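Local coordinates for protein HTH-type transcriptional regulator KdgR (Escherichia coli, PDB 1YSP) that represses transcription of the genes for uptake and breakdown of 2-keto-3-deoxygluconate and of eda, seen here as its C-terminal, effector-domain part, at residues A[125-130]-A[160-165]; A[63-68]-A[101-106]; A[91-96]-A[115-120]. All coordinates share one frame; numbering follows the deposited sequence.

Contact 1. Residues A[125-130]-A[160-165]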
ATOM      1  N   ILE A 125      -4.467   3.387   3.684  1.00 20.54           N
ATOM      2  CA  ILE A 125      -3.154   3.724   4.185  1.00 21.22           C
ATOM      3  C   ILE A 125      -2.322   2.419   4.076  1.00 20.95           C
ATOM      4  O   ILE A 125      -2.877   1.349   4.355  1.00 20.13           O
ATOM      5  CB  ILE A 125      -3.125   4.161   5.680  1.00 20.93           C
ATOM      6  CG1 ILE A 125      -4.116   5.329   5.972  1.00 25.66           C
ATOM      7  CG2 ILE A 125      -1.662   4.422   6.134  1.00 24.75           C
ATOM      8  CD1 ILE A 125      -4.421   5.458   7.470  1.00 25.24           C
ATOM      9  N   ALA A 126      -1.052   2.511   3.652  1.00 19.90           N
ATOM     10  CA  ALA A 126      -0.267   1.248   3.486  1.00 19.67           C
ATOM     11  C   ALA A 126       1.152   1.430   3.893  1.00 20.61           C
ATOM     12  O   ALA A 126       1.661   2.565   3.875  1.00 19.25           O
ATOM     13  CB  ALA A 126      -0.327   0.759   2.041  1.00 20.40           C
ATOM     14  N   VAL A 127       1.814   0.293   4.222  1.00 20.01           N
ATOM     15  CA  VAL A 127       3.184   0.280   4.631  1.00 21.19           C
ATOM     16  C   VAL A 127       3.928  -0.812   3.877  1.00 21.99           C
ATOM     17  O   VAL A 127       3.319  -1.770   3.443  1.00 20.76           O
ATOM     18  CB  VAL A 127       3.398   0.058   6.188  1.00 21.88           C
ATOM     19  CG1 VAL A 127       2.830   1.286   7.019  1.00 21.82           C
ATOM     20  CG2 VAL A 127       2.854  -1.291   6.625  1.00 23.97           C
ATOM     21  N   PRO A 128       5.250  -0.621   3.692  1.00 23.20           N
ATOM     22  CA  PRO A 128       6.049  -1.627   2.965  1.00 23.97           C
ATOM     23  C   PRO A 128       6.312  -2.930   3.757  1.00 23.48           C
ATOM     24  O   PRO A 128       6.567  -2.862   4.970  1.00 23.88           O
ATOM     25  CB  PRO A 128       7.350  -0.879   2.703  1.00 23.04           C
ATOM     26  CG  PRO A 128       7.481   0.085   3.904  1.00 24.27           C
ATOM     27  CD  PRO A 128       6.049   0.563   4.087  1.00 23.38           C
ATOM     28  N   VAL A 129       6.342  -4.067   3.056  1.00 24.12           N
ATOM     29  CA  VAL A 129       6.747  -5.336   3.652  1.00 25.99           C
ATOM     30  C   VAL A 129       8.016  -5.687   2.881  1.00 27.14           C
ATOM     31  O   VAL A 129       8.012  -5.695   1.668  1.00 26.66           O
ATOM     32  CB  VAL A 129       5.661  -6.416   3.489  1.00 25.68           C
ATOM     33  CG1 VAL A 129       6.195  -7.847   3.798  1.00 27.10           C
ATOM     34  CG2 VAL A 129       4.466  -6.097   4.387  1.00 25.02           C
ATOM     35  N   PHE A 130       9.091  -5.969   3.608  1.00 29.16           N
ATOM     36  CA  PHE A 130      10.424  -6.119   3.015  1.00 30.98           C
ATOM     37  C   PHE A 130      10.807  -7.592   2.942  1.00 31.86           C
ATOM     38  O   PHE A 130      10.383  -8.413   3.782  1.00 31.89           O
ATOM     39  CB  PHE A 130      11.450  -5.363   3.832  1.00 31.08           C
ATOM     40  CG  PHE A 130      11.250  -3.879   3.861  1.00 33.34           C
ATOM     41  CD1 PHE A 130      11.697  -3.072   2.808  1.00 33.51           C
ATOM     42  CD2 PHE A 130      10.628  -3.278   4.955  1.00 31.74           C
ATOM     43  CE1 PHE A 130      11.523  -1.688   2.860  1.00 34.92           C
ATOM     44  CE2 PHE A 130      10.432  -1.915   5.018  1.00 31.56           C
ATOM     45  CZ  PHE A 130      10.856  -1.108   3.970  1.00 34.73           C
ATOM     46  N   MET A 160       0.135   0.516  13.942  1.00 26.96           N
ATOM     47  CA  MET A 160      -0.241  -0.921  13.934  1.00 28.51           C
ATOM     48  C   MET A 160       0.161  -1.632  12.626  1.00 27.17           C
ATOM     49  O   MET A 160       0.514  -2.822  12.633  1.00 25.69           O
ATOM     50  CB  MET A 160      -1.736  -1.116  14.130  1.00 27.17           C
ATOM     51  CG  MET A 160      -2.258  -0.654  15.511  1.00 30.08           C
ATOM     52  SD  MET A 160      -4.055  -0.865  15.577  1.00 35.73           S
ATOM     53  CE  MET A 160      -4.630   0.592  14.760  1.00 29.79           C
ATOM     54  N   LEU A 161       0.034  -0.931  11.491  1.00 24.35           N
ATOM     55  CA  LEU A 161       0.549  -1.494  10.198  1.00 23.27           C
ATOM     56  C   LEU A 161       2.056  -1.808  10.298  1.00 23.82           C
ATOM     57  O   LEU A 161       2.501  -2.871   9.836  1.00 23.36           O
ATOM     58  CB  LEU A 161       0.295  -0.486   9.049  1.00 22.41           C
ATOM     59  CG  LEU A 161      -1.121  -0.533   8.538  1.00 21.69           C
ATOM     60  CD1 LEU A 161      -1.345   0.691   7.594  1.00 24.98           C
ATOM     61  CD2 LEU A 161      -1.417  -1.835   7.794  1.00 22.69           C
ATOM     62  N   HIS A 162       2.830  -0.867  10.825  1.00 24.43           N
ATOM     63  CA  HIS A 162       4.282  -1.033  10.944  1.00 26.92           C
ATOM     64  C   HIS A 162       4.637  -2.235  11.817  1.00 27.29           C
ATOM     65  O   HIS A 162       5.504  -3.050  11.461  1.00 27.85           O
ATOM     66  CB  HIS A 162       4.934   0.220  11.482  1.00 28.01           C
ATOM     67  CG  HIS A 162       5.224   1.242  10.426  1.00 30.69           C
ATOM     68  ND1 HIS A 162       5.712   0.906   9.175  1.00 35.48           N
ATOM     69  CD2 HIS A 162       5.142   2.591  10.447  1.00 34.91           C
ATOM     70  CE1 HIS A 162       5.884   2.007   8.466  1.00 34.81           C
ATOM     71  NE2 HIS A 162       5.548   3.042   9.213  1.00 35.76           N
ATOM     72  N   THR A 163       3.961  -2.370  12.941  1.00 28.08           N
ATOM     73  CA  THR A 163       4.128  -3.608  13.775  1.00 29.04           C
ATOM     74  C   THR A 163       3.857  -4.879  13.003  1.00 28.32           C
ATOM     75  O   THR A 163       4.697  -5.812  12.987  1.00 29.29           O
ATOM     76  CB  THR A 163       3.223  -3.529  15.032  1.00 29.85           C
ATOM     77  OG1 THR A 163       3.544  -2.317  15.716  1.00 28.10           O
ATOM     78  CG2 THR A 163       3.427  -4.758  15.966  1.00 29.39           C
ATOM     79  N   ALA A 164       2.700  -4.938  12.350  1.00 26.97           N
ATOM     80  CA  ALA A 164       2.313  -6.101  11.554  1.00 27.03           C
ATOM     81  C   ALA A 164       3.339  -6.392  10.452  1.00 27.96           C
ATOM     82  O   ALA A 164       3.836  -7.542  10.314  1.00 26.82           O
ATOM     83  CB  ALA A 164       0.916  -5.868  10.928  1.00 26.10           C
ATOM     84  N   ALA A 165       3.699  -5.346   9.682  1.00 27.25           N
ATOM     85  CA  ALA A 165       4.681  -5.509   8.597  1.00 27.17           C
ATOM     86  C   ALA A 165       6.069  -5.956   9.081  1.00 28.16           C
ATOM     87  O   ALA A 165       6.719  -6.767   8.425  1.00 27.70           O
ATOM     88  CB  ALA A 165       4.795  -4.211   7.792  1.00 26.65           C
TER
HETATM   89  O   HOH W   1       6.738  -0.963   7.129  1.00 33.99           O
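Ile125 meets Leu161 where a strand next to the edge strand 112-115 of the GAF-like antiparallel sheet of the IclR C-terminal domain is covered by helix 151-172. Strand 125-130 and helix segment 160-165 run nearly the same way, 23° apart with their axes 8.2 Å from each other at the closest point, a shallow alpha/beta packing in which one helical face follows the strand. At the start, CD1 of Leu161 lies 3.6 Å from Ile125 O and also touches CG2 of Ile125, more loosely. Ile125 also packs on Leu154 and Val158, two turns and one turn before Leu161 on the same helix. Ala126 turns its methyl to the other side of the sheet.

Val127 carries the centre of the contact, its two methyls dividing the helix between them. With chi1 at -66°, CG2 of Val127 sits between the backbone N and the carbonyl carbon, and from there it fits between CB of Leu161 (3.6 Å) and CB of Ala165 (3.7 Å). The other methyl, CG1 of Val127, lies over one face of the His162 ring, 3.7 Å from its centroid and shifted toward the CE1-ND1 rim, a CH-pi contact. Beyond it, Pro128 contributes its carbonyl oxygen, which has the Ala165 methyl close by. The small side chain of Ala165 is consistent with the close approach here, its CA being 5.4 Å from the CA of Val129, and CG2 of Val129 reaches the same methyl while Val129 packs onward against Ile168 and Ser169. Between 125-130 and 160-165 there is no direct hydrogen bond; instead one water in the plane of the imidazole, at its edge, lies 3.0 Å from His162 ND1 and donates to Pro128 O at 2.9 Å.

Contact 2. Residues A[63-68]-A[101-106]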
ATOM      1  N   ILE A  63      -0.924   0.891  -1.718  1.00 19.88           N
ATOM      2  CA  ILE A  63       0.062  -0.247  -1.891  1.00 20.23           C
ATOM      3  C   ILE A  63       0.986   0.020  -3.094  1.00 20.40           C
ATOM      4  O   ILE A  63       2.198  -0.260  -3.071  1.00 19.70           O
ATOM      5  CB  ILE A  63      -0.706  -1.603  -2.044  1.00 19.27           C
ATOM      6  CG1 ILE A  63      -1.307  -2.038  -0.668  1.00 20.61           C
ATOM      7  CG2 ILE A  63       0.233  -2.706  -2.631  1.00 22.26           C
ATOM      8  CD1 ILE A  63      -2.405  -3.141  -0.812  1.00 21.77           C
ATOM      9  N   GLY A  64       0.404   0.521  -4.186  1.00 20.55           N
ATOM     10  CA  GLY A  64       1.208   0.905  -5.356  1.00 20.76           C
ATOM     11  C   GLY A  64       2.277   1.901  -4.978  1.00 19.46           C
ATOM     12  O   GLY A  64       3.444   1.746  -5.355  1.00 19.81           O
ATOM     13  N   LYS A  65       1.919   2.936  -4.242  1.00 19.44           N
ATOM     14  CA  LYS A  65       2.914   3.906  -3.817  1.00 18.59           C
ATOM     15  C   LYS A  65       4.047   3.289  -3.005  1.00 20.21           C
ATOM     16  O   LYS A  65       5.228   3.632  -3.185  1.00 20.31           O
ATOM     17  CB  LYS A  65       2.311   5.044  -3.055  1.00 20.35           C
ATOM     18  CG  LYS A  65       1.363   5.875  -4.012  1.00 19.21           C
ATOM     19  CD  LYS A  65       0.785   7.067  -3.276  1.00 20.66           C
ATOM     20  CE  LYS A  65      -0.473   7.551  -4.060  1.00 25.87           C
ATOM     21  NZ  LYS A  65      -1.236   8.641  -3.310  1.00 29.07           N
ATOM     22  N   VAL A  66       3.699   2.394  -2.091  1.00 21.24           N
ATOM     23  CA  VAL A  66       4.786   1.838  -1.282  1.00 21.84           C
ATOM     24  C   VAL A  66       5.637   0.824  -2.042  1.00 21.77           C
ATOM     25  O   VAL A  66       6.805   0.656  -1.695  1.00 24.90           O
ATOM     26  CB  VAL A  66       4.313   1.240   0.140  1.00 22.76           C
ATOM     27  CG1 VAL A  66       3.470   2.285   0.992  1.00 21.11           C
ATOM     28  CG2 VAL A  66       3.666  -0.073  -0.002  1.00 24.95           C
ATOM     29  N   LEU A  67       5.089   0.178  -3.068  1.00 22.36           N
ATOM     30  CA  LEU A  67       5.852  -0.779  -3.926  1.00 23.32           C
ATOM     31  C   LEU A  67       6.859  -0.075  -4.837  1.00 24.91           C
ATOM     32  O   LEU A  67       7.829  -0.685  -5.308  1.00 25.96           O
ATOM     33  CB  LEU A  67       4.938  -1.610  -4.787  1.00 23.89           C
ATOM     34  CG  LEU A  67       4.149  -2.729  -4.119  1.00 25.98           C
ATOM     35  CD1 LEU A  67       2.958  -3.112  -5.003  1.00 29.67           C
ATOM     36  CD2 LEU A  67       5.073  -3.939  -3.828  1.00 28.85           C
ATOM     37  N   LEU A  68       6.607   1.195  -5.078  1.00 23.07           N
ATOM     38  CA  LEU A  68       7.530   2.065  -5.834  1.00 24.77           C
ATOM     39  C   LEU A  68       8.456   2.946  -5.047  1.00 24.88           C
ATOM     40  O   LEU A  68       9.551   3.268  -5.556  1.00 27.30           O
ATOM     41  CB  LEU A  68       6.726   2.980  -6.799  1.00 23.89           C
ATOM     42  CG  LEU A  68       5.833   2.262  -7.816  1.00 22.39           C
ATOM     43  CD1 LEU A  68       5.000   3.306  -8.689  1.00 21.37           C
ATOM     44  CD2 LEU A  68       6.584   1.258  -8.757  1.00 25.55           C
ATOM     45  N   PRO A 101       7.536  13.159  -6.855  1.00 21.31           N
ATOM     46  CA  PRO A 101       7.566  13.876  -5.567  1.00 21.38           C
ATOM     47  C   PRO A 101       6.663  13.229  -4.497  1.00 21.75           C
ATOM     48  O   PRO A 101       6.993  13.251  -3.322  1.00 23.47           O
ATOM     49  CB  PRO A 101       7.065  15.301  -5.938  1.00 21.52           C
ATOM     50  CG  PRO A 101       7.432  15.454  -7.366  1.00 20.22           C
ATOM     51  CD  PRO A 101       7.082  14.061  -7.936  1.00 21.44           C
ATOM     52  N   VAL A 102       5.533  12.643  -4.892  1.00 22.69           N
ATOM     53  CA  VAL A 102       4.696  11.947  -3.894  1.00 22.09           C
ATOM     54  C   VAL A 102       5.465  10.732  -3.304  1.00 22.37           C
ATOM     55  O   VAL A 102       5.469  10.488  -2.078  1.00 22.68           O
ATOM     56  CB  VAL A 102       3.342  11.558  -4.524  1.00 22.43           C
ATOM     57  CG1 VAL A 102       2.576  10.555  -3.655  1.00 24.34           C
ATOM     58  CG2 VAL A 102       2.497  12.843  -4.801  1.00 22.18           C
ATOM     59  N   LEU A 103       6.148  10.005  -4.172  1.00 22.20           N
ATOM     60  CA  LEU A 103       6.949   8.862  -3.724  1.00 23.40           C
ATOM     61  C   LEU A 103       8.064   9.275  -2.748  1.00 25.19           C
ATOM     62  O   LEU A 103       8.416   8.509  -1.823  1.00 22.83           O
ATOM     63  CB  LEU A 103       7.494   8.109  -4.922  1.00 23.75           C
ATOM     64  CG  LEU A 103       6.449   7.492  -5.866  1.00 24.96           C
ATOM     65  CD1 LEU A 103       7.257   6.668  -6.851  1.00 25.66           C
ATOM     66  CD2 LEU A 103       5.420   6.622  -5.165  1.00 22.00           C
ATOM     67  N   ASP A 104       8.623  10.469  -2.955  1.00 24.89           N
ATOM     68  CA  ASP A 104       9.605  11.043  -2.017  1.00 26.63           C
ATOM     69  C   ASP A 104       8.988  11.158  -0.624  1.00 25.04           C
ATOM     70  O   ASP A 104       9.612  10.758   0.389  1.00 26.56           O
ATOM     71  CB  ASP A 104      10.082  12.444  -2.438  1.00 26.01           C
ATOM     72  CG  ASP A 104      10.981  12.451  -3.659  1.00 29.03           C
ATOM     73  OD1 ASP A 104      11.549  11.427  -4.046  1.00 25.97           O
ATOM     74  OD2 ASP A 104      11.085  13.548  -4.258  1.00 29.74           O
ATOM     75  N   GLN A 105       7.784  11.725  -0.552  1.00 23.78           N
ATOM     76  CA  GLN A 105       7.106  11.897   0.733  1.00 24.56           C
ATOM     77  C   GLN A 105       6.768  10.524   1.353  1.00 24.38           C
ATOM     78  O   GLN A 105       6.904  10.347   2.587  1.00 24.60           O
ATOM     79  CB  GLN A 105       5.847  12.731   0.573  1.00 24.55           C
ATOM     80  CG  GLN A 105       5.008  12.873   1.809  1.00 30.41           C
ATOM     81  CD  GLN A 105       5.679  13.759   2.838  1.00 37.15           C
ATOM     82  OE1 GLN A 105       6.569  14.551   2.487  1.00 38.74           O
ATOM     83  NE2 GLN A 105       5.282  13.628   4.106  1.00 36.16           N
ATOM     84  N   VAL A 106       6.325   9.583   0.519  1.00 22.73           N
ATOM     85  CA  VAL A 106       6.013   8.233   1.028  1.00 24.57           C
ATOM     86  C   VAL A 106       7.267   7.625   1.726  1.00 25.25           C
ATOM     87  O   VAL A 106       7.185   7.158   2.864  1.00 24.73           O
ATOM     88  CB  VAL A 106       5.476   7.306  -0.127  1.00 22.58           C
ATOM     89  CG1 VAL A 106       5.367   5.822   0.323  1.00 25.45           C
ATOM     90  CG2 VAL A 106       4.093   7.792  -0.608  1.00 21.85           C
TER
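Leu103 presses its two methyls against the backbone and first side-chain carbons of helix segment 63-68, and this is the tight part of the contact. CD2 of Leu103 is 3.6 Å from Lys65 O, while CD1 of Leu103 lies 3.7 Å from CB of Leu68. The first bond of the Leu103 side chain does not point at helix 62-69, but its methyl end comes round to meet these two residues. Leu103 also touches Arg73 and Val76 of helix 73-80, and Leu68 is packed against Ile79 and Leu80 of that helix.

One turn later, Val106 meets its partners less closely: CG2 of Val106 stands 4.1 Å from CB of Lys65, and CG1 touches CG1 of Val66, the two valine side chains crossing at about a right angle. The helices themselves do much the same. Their segments cross at -83° with axes 9.3 Å apart, so helix 96-109 lies across helix 62-69 instead of running along it, and the pair forms part of the helical layer against one side of the domain's antiparallel sheet. Such a steep crossing confines the contact to a short patch.

Toward the more open end lies Val102, partly exposed, and here the meeting is sparse. CG1 of Val102 touches the aliphatic shaft of Lys65 at CD of Lys65, 3.9 Å away. Lys65 is extended beyond CG (chi2 -178°), which carries its ammonium past Val102 and Ile93 to a salt bridge with Glu117 OE1 and a hydrogen bond to Glu113 O.

Contact 3. Residues A[91-96]-A[115-120]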
ATOM      1  N   ARG A  91      -8.652  14.013  -7.100  1.00 27.14           N
ATOM      2  CA  ARG A  91      -7.360  13.905  -6.414  1.00 25.62           C
ATOM      3  C   ARG A  91      -6.325  12.965  -7.041  1.00 22.76           C
ATOM      4  O   ARG A  91      -5.167  12.913  -6.580  1.00 20.83           O
ATOM      5  CB  ARG A  91      -7.582  13.480  -4.948  1.00 24.45           C
ATOM      6  CG  ARG A  91      -8.246  14.569  -4.101  1.00 27.54           C
ATOM      7  CD  ARG A  91      -8.302  14.165  -2.621  1.00 30.18           C
ATOM      8  NE  ARG A  91      -6.955  14.142  -2.037  1.00 36.16           N
ATOM      9  CZ  ARG A  91      -6.378  15.156  -1.386  1.00 41.66           C
ATOM     10  NH1 ARG A  91      -7.030  16.303  -1.191  1.00 43.04           N
ATOM     11  NH2 ARG A  91      -5.145  15.019  -0.905  1.00 42.19           N
ATOM     12  N   THR A  92      -6.739  12.229  -8.066  1.00 21.91           N
ATOM     13  CA  THR A  92      -5.841  11.257  -8.705  1.00 21.03           C
ATOM     14  C   THR A  92      -4.592  11.947  -9.229  1.00 21.86           C
ATOM     15  O   THR A  92      -4.693  13.052  -9.849  1.00 22.70           O
ATOM     16  CB  THR A  92      -6.482  10.494  -9.878  1.00 21.76           C
ATOM     17  OG1 THR A  92      -7.783  10.021  -9.515  1.00 21.29           O
ATOM     18  CG2 THR A  92      -5.545   9.297 -10.243  1.00 18.76           C
ATOM     19  N   ILE A  93      -3.418  11.338  -8.968  1.00 18.63           N
ATOM     20  CA  ILE A  93      -2.127  11.816  -9.479  1.00 20.16           C
ATOM     21  C   ILE A  93      -1.993  11.206 -10.895  1.00 19.80           C
ATOM     22  O   ILE A  93      -2.029   9.980 -11.034  1.00 20.07           O
ATOM     23  CB  ILE A  93      -0.904  11.321  -8.600  1.00 20.21           C
ATOM     24  CG1 ILE A  93      -0.964  11.902  -7.177  1.00 22.10           C
ATOM     25  CG2 ILE A  93       0.387  11.697  -9.293  1.00 22.67           C
ATOM     26  CD1 ILE A  93      -0.466  10.912  -6.094  1.00 23.35           C
ATOM     27  N   THR A  94      -1.784  12.026 -11.930  1.00 20.02           N
ATOM     28  CA  THR A  94      -1.921  11.493 -13.300  1.00 21.35           C
ATOM     29  C   THR A  94      -0.746  11.769 -14.234  1.00 21.98           C
ATOM     30  O   THR A  94      -0.924  11.800 -15.478  1.00 23.15           O
ATOM     31  CB  THR A  94      -3.253  11.995 -13.961  1.00 21.28           C
ATOM     32  OG1 THR A  94      -3.306  13.430 -13.882  1.00 20.58           O
ATOM     33  CG2 THR A  94      -4.459  11.423 -13.180  1.00 21.41           C
ATOM     34  N   SER A  95       0.471  11.895 -13.672  1.00 19.96           N
ATOM     35  CA  SER A  95       1.688  11.776 -14.481  1.00 20.13           C
ATOM     36  C   SER A  95       2.822  11.230 -13.643  1.00 21.00           C
ATOM     37  O   SER A  95       2.819  11.372 -12.408  1.00 20.62           O
ATOM     38  CB  SER A  95       2.136  13.137 -15.043  1.00 21.21           C
ATOM     39  OG  SER A  95       2.414  14.109 -14.030  1.00 20.11           O
ATOM     40  N   THR A  96       3.847  10.690 -14.311  1.00 20.85           N
ATOM     41  CA  THR A  96       5.062  10.262 -13.583  1.00 21.44           C
ATOM     42  C   THR A  96       5.716  11.440 -12.907  1.00 21.94           C
ATOM     43  O   THR A  96       6.178  11.328 -11.766  1.00 20.53           O
ATOM     44  CB  THR A  96       6.021   9.559 -14.538  1.00 22.54           C
ATOM     45  OG1 THR A  96       5.316   8.448 -15.099  1.00 22.24           O
ATOM     46  CG2 THR A  96       7.305   9.082 -13.817  1.00 24.64           C
ATOM     47  N   ASN A 115      -5.882   8.838  -0.823  1.00 24.73           N
ATOM     48  CA  ASN A 115      -6.863   9.735  -0.241  1.00 24.23           C
ATOM     49  C   ASN A 115      -7.909  10.123  -1.298  1.00 25.06           C
ATOM     50  O   ASN A 115      -7.777  11.139  -2.004  1.00 24.76           O
ATOM     51  CB  ASN A 115      -6.153  10.938   0.365  1.00 25.52           C
ATOM     52  CG  ASN A 115      -7.100  11.892   1.076  1.00 29.03           C
ATOM     53  OD1 ASN A 115      -8.259  11.558   1.298  1.00 31.47           O
ATOM     54  ND2 ASN A 115      -6.616  13.088   1.398  1.00 35.78           N
ATOM     55  N   GLU A 116      -8.906   9.267  -1.439  1.00 25.02           N
ATOM     56  CA  GLU A 116      -9.936   9.386  -2.495  1.00 26.93           C
ATOM     57  C   GLU A 116      -9.348   9.653  -3.887  1.00 27.71           C
ATOM     58  O   GLU A 116      -9.838  10.515  -4.652  1.00 26.15           O
ATOM     59  CB  GLU A 116     -10.957  10.485  -2.121  1.00 27.42           C
ATOM     60  CG  GLU A 116     -11.635  10.246  -0.783  1.00 29.46           C
ATOM     61  CD  GLU A 116     -12.627  11.400  -0.449  1.00 31.30           C
ATOM     62  OE1 GLU A 116     -12.191  12.451   0.072  1.00 34.29           O
ATOM     63  OE2 GLU A 116     -13.813  11.199  -0.715  1.00 35.52           O
ATOM     64  N   GLU A 117      -8.260   8.939  -4.183  1.00 26.07           N
ATOM     65  CA  GLU A 117      -7.621   8.988  -5.489  1.00 26.80           C
ATOM     66  C   GLU A 117      -8.185   7.965  -6.472  1.00 27.45           C
ATOM     67  O   GLU A 117      -8.132   8.182  -7.668  1.00 26.17           O
ATOM     68  CB  GLU A 117      -6.099   8.826  -5.310  1.00 24.99           C
ATOM     69  CG  GLU A 117      -5.461  10.023  -4.613  1.00 24.34           C
ATOM     70  CD  GLU A 117      -4.147   9.688  -3.974  1.00 25.28           C
ATOM     71  OE1 GLU A 117      -3.259   9.204  -4.700  1.00 30.25           O
ATOM     72  OE2 GLU A 117      -4.031   9.812  -2.742  1.00 23.77           O
ATOM     73  N   GLN A 118      -8.725   6.845  -5.978  1.00 29.42           N
ATOM     74  CA  GLN A 118      -9.402   5.865  -6.847  1.00 32.53           C
ATOM     75  C   GLN A 118     -10.912   6.056  -6.904  1.00 33.86           C
ATOM     76  O   GLN A 118     -11.523   5.927  -7.972  1.00 33.42           O
ATOM     77  CB  GLN A 118      -9.153   4.432  -6.364  1.00 33.02           C
ATOM     78  CG  GLN A 118      -7.802   3.889  -6.589  1.00 33.54           C
ATOM     79  CD  GLN A 118      -7.788   2.381  -6.359  1.00 37.37           C
ATOM     80  OE1 GLN A 118      -7.705   1.609  -7.304  1.00 41.63           O
ATOM     81  NE2 GLN A 118      -7.883   1.965  -5.100  1.00 35.48           N
ATOM     82  N   GLU A 119     -11.501   6.355  -5.756  1.00 35.07           N
ATOM     83  CA  GLU A 119     -12.944   6.383  -5.613  1.00 37.93           C
ATOM     84  C   GLU A 119     -13.298   7.405  -4.556  1.00 37.41           C
ATOM     85  O   GLU A 119     -12.697   7.433  -3.470  1.00 36.87           O
ATOM     86  CB  GLU A 119     -13.429   4.992  -5.195  1.00 38.57           C
ATOM     87  CG  GLU A 119     -14.881   4.708  -5.502  1.00 45.42           C
ATOM     88  CD  GLU A 119     -15.198   3.230  -5.393  1.00 51.05           C
ATOM     89  OE1 GLU A 119     -16.338   2.898  -5.003  1.00 55.16           O
ATOM     90  OE2 GLU A 119     -14.298   2.406  -5.678  1.00 53.88           O
ATOM     91  N   GLU A 120     -14.246   8.277  -4.867  1.00 37.31           N
ATOM     92  CA  GLU A 120     -14.746   9.192  -3.834  1.00 38.60           C
ATOM     93  C   GLU A 120     -15.209   8.374  -2.617  1.00 37.61           C
ATOM     94  O   GLU A 120     -15.761   7.280  -2.754  1.00 38.65           O
ATOM     95  CB  GLU A 120     -15.882  10.090  -4.363  1.00 40.01           C
ATOM     96  CG  GLU A 120     -15.440  11.038  -5.468  1.00 44.05           C
ATOM     97  CD  GLU A 120     -15.415  10.403  -6.863  1.00 50.30           C
ATOM     98  OE1 GLU A 120     -15.522   9.147  -6.991  1.00 51.81           O
ATOM     99  OE2 GLU A 120     -15.301  11.188  -7.849  1.00 53.47           O
TER
HETATM  100  O   HOH W   2      -4.313  12.606  -2.210  1.00 32.55           O
HETATM  101  O   HOH W   3      -3.295   9.141  -7.394  1.00 17.86           O
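Thr92 gives the contact its direct hydrogen bond: its hydroxyl OG1 donates to Glu117 O at 2.6 Å, approaching in the carbonyl plane and off the oxygen at a C=O...donor angle of 145°. The first torsion sets OG1 beside the backbone N of Thr92, where the hydroxyl also receives the N-H of Thr89. Two loops are thereby joined, the one leading into helix 96-109 and the one between strands 112-115 and 123-130. A second direct bond lies within 115-120: OE2 of Glu117 is held by the N-H of Asn115 at 2.8 Å, a nearly straight bond (168°) that arrives from above the carboxylate plane.

Water-mediated bonds centre on the carboxylate of Glu117. One water donates to OE1 and takes the N-H of Ile93; another donates to OE2 and accepts from NH2 of Arg91, 2.9 Å away, lying at the edge of the guanidinium and in its plane.

The other contacts are by packing of groups. Arg91 bends at its third torsion and crosses Asn115 obliquely, ND2 of the amide lying over one guanidinium face, with the two planes 38° apart; NH2 and ND2, 3.3 Å apart, are both donors and form no bond. CG of Glu117 packs against Arg91 O at 3.5 Å, and CD1 of Ile93 rests near OE1.

Glu117 is buried, and its charge is answered by a salt bridge from Lys65 to OE1, with Arg91 linked to OE2 through water. This many donors would be expected to favour the ionised carboxylate and to fix its rotation, making Glu117 a polar hub between two irregular loops.

In the fold
Contacts 1 and 2 are both buried and mostly apolar, the first laying a helix along a strand, the second crossing two helices nearly at a right angle. They flank the same strand from different sides: Val66 of contact 2 packs against Ala126 O and Val127 O of contact 1. Contact 3, further from the chain's centre, is polar and joins two loops by hydroxyl, carboxylate and water. It lies about 7 Å from contact 1 at the nearest atoms. With contact 2 it shares Lys65, whose NZ reaches Glu117 OE1, and an apolar seam where Ile93 CD1 meets Val102 CG2. Contact 2 therefore bridges the hydrophobic middle and the hydrated edge.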